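Local coordinates for protein phosphatase Slingshot homolog 2 (Homo sapiens, PDB 2NT2) that removes phosphate from cofilin as a dual-specificity protein phosphatase, activating it to bind actin filaments and stimulate their disassembly, at residues 91-96 and 126-131. The protein carries 1 engineered substitution. Numbering follows the deposited sequence.
Sequences GVSRSA and KPNPSF. With SO4 (sulfate ion), chain D.
Val92 and Ser93, in the phosphate-binding P-loop of this protein-tyrosine phosphatase catalytic domain, meet the turn that leads into helix 129-143, and two hydrogen bonds join them. Lys126 N donates to Val92 O at 2.7 Å, fairly straight at 160°, while the side chains of the two residues lie alongside each other, Val92 CG1 against Lys126 CB. The second bond is more bent, at 137°: Asn128 N reaches Ser93 OG over 2.9 Å. The Ser93 side chain, with OG turned away from its own N (chi1 -176°), extends to residues 126-131, where it also approaches Phe131 CD1 obliquely. Arg94 CG meets the same ring at its edge, near its plane, 3.5 Å from Phe131 CE1.

The other side of the P-loop holds a sulfate, probably from the crystallisation liquor, in what is consistent with the substrate phosphate position. Sulfate O4 accepts from Val92 N and Ser93 N, the latter at 3.0 Å; Arg94 NE gives O3 a nearly linear bond of 2.6 Å, and Arg94 NH2 reaches O1. Ser88, an engineered replacement of the cysteine that forms the phosphocysteine intermediate, also bonds the ion.

Further out, Asp57 OD1 bonds both Ser93 OG and Asn128 ND2, so a single carboxylate oxygen holds both segments, and Glu39 forms a salt bridge with Arg94 NH2. Asn128 N-caps helix 129-143: its OD1 takes Phe131 N at 2.9 Å from above the carbonyl plane, and its ND2 sits over the centre of the Phe131 ring, 3.4 Å above the plane.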
# COMPACT_ATOMS: atom_id res chain seq x y z
N GLY A 91 6.02 -6.94 -1.51
CA GLY A 91 4.61 -6.65 -1.74
C GLY A 91 3.72 -7.60 -0.96
O GLY A 91 2.64 -7.98 -1.40
N VAL A 92 4.19 -8.00 0.22
CA VAL A 92 3.55 -9.04 1.02
C VAL A 92 3.13 -8.55 2.39
O VAL A 92 2.09 -8.95 2.92
CB VAL A 92 4.53 -10.23 1.16
CG1 VAL A 92 4.34 -10.96 2.48
CG2 VAL A 92 4.37 -11.17 -0.02
N SER A 93 3.92 -7.67 2.99
CA SER A 93 3.69 -7.28 4.38
C SER A 93 3.51 -5.78 4.56
O SER A 93 2.43 -5.28 4.89
CB SER A 93 4.85 -7.80 5.23
OG SER A 93 4.67 -7.54 6.60
N ARG A 94 4.56 -5.00 4.34
CA ARG A 94 4.43 -3.55 4.52
C ARG A 94 3.42 -2.95 3.55
O ARG A 94 2.57 -2.13 3.93
CB ARG A 94 5.79 -2.87 4.34
CG ARG A 94 6.77 -3.11 5.48
CD ARG A 94 8.15 -2.57 5.10
NE ARG A 94 8.83 -3.44 4.15
CZ ARG A 94 10.05 -3.22 3.67
NH1 ARG A 94 10.74 -2.15 4.03
NH2 ARG A 94 10.57 -4.08 2.81
N SER A 95 3.52 -3.32 2.28
CA SER A 95 2.62 -2.80 1.26
C SER A 95 1.20 -3.36 1.43
O SER A 95 0.25 -2.59 1.37
CB SER A 95 3.14 -3.11 -0.14
OG SER A 95 3.55 -4.45 -0.28
N ALA A 96 1.10 -4.67 1.65
CA ALA A 96 -0.21 -5.31 1.76
C ALA A 96 -1.01 -4.72 2.92
O ALA A 96 -2.17 -4.35 2.74
CB ALA A 96 -0.10 -6.82 1.90
N LYS A 126 0.63 -11.17 3.06
CA LYS A 126 0.89 -11.76 4.37
C LYS A 126 1.54 -10.74 5.29
O LYS A 126 2.76 -10.72 5.45
CB LYS A 126 1.77 -13.00 4.21
CG LYS A 126 2.31 -13.57 5.50
CD LYS A 126 2.60 -15.06 5.38
CE LYS A 126 2.50 -15.78 6.71
NZ LYS A 126 1.33 -16.68 6.79
N PRO A 127 0.72 -9.87 5.86
CA PRO A 127 1.24 -8.89 6.83
C PRO A 127 1.95 -9.60 7.97
O PRO A 127 1.55 -10.68 8.40
CB PRO A 127 -0.02 -8.18 7.31
CG PRO A 127 -1.00 -8.34 6.18
CD PRO A 127 -0.73 -9.72 5.64
N ASN A 128 3.05 -9.00 8.44
CA ASN A 128 3.77 -9.64 9.56
C ASN A 128 2.92 -9.55 10.82
O ASN A 128 2.06 -8.67 10.95
CB ASN A 128 5.16 -9.06 9.69
CG ASN A 128 5.38 -7.84 10.52
OD1 ASN A 128 4.75 -7.57 11.55
ND2 ASN A 128 6.36 -7.03 10.11
N PRO A 129 3.12 -10.49 11.75
CA PRO A 129 2.22 -10.66 12.89
C PRO A 129 1.98 -9.36 13.66
O PRO A 129 0.87 -9.11 14.12
CB PRO A 129 2.98 -11.65 13.79
CG PRO A 129 3.83 -12.42 12.84
CD PRO A 129 4.25 -11.44 11.78
N SER A 130 3.02 -8.54 13.79
CA SER A 130 2.87 -7.22 14.39
C SER A 130 2.04 -6.31 13.50
O SER A 130 1.25 -5.48 13.97
CB SER A 130 4.23 -6.58 14.66
OG SER A 130 4.12 -5.21 14.97
N PHE A 131 2.17 -6.46 12.18
CA PHE A 131 1.33 -5.64 11.31
C PHE A 131 -0.12 -6.07 11.43
O PHE A 131 -1.04 -5.26 11.39
CB PHE A 131 1.82 -5.71 9.86
CG PHE A 131 3.14 -4.97 9.65
CD1 PHE A 131 3.79 -5.02 8.42
CD2 PHE A 131 3.69 -4.22 10.67
CE1 PHE A 131 4.98 -4.35 8.24
CE2 PHE A 131 4.88 -3.54 10.50
CZ PHE A 131 5.52 -3.60 9.27
S SO4 D . 7.64 -6.59 2.32
O1 SO4 D . 8.71 -6.25 1.39
O2 SO4 D . 7.92 -7.85 3.00
O3 SO4 D . 7.52 -5.53 3.33
O4 SO4 D . 6.38 -6.70 1.58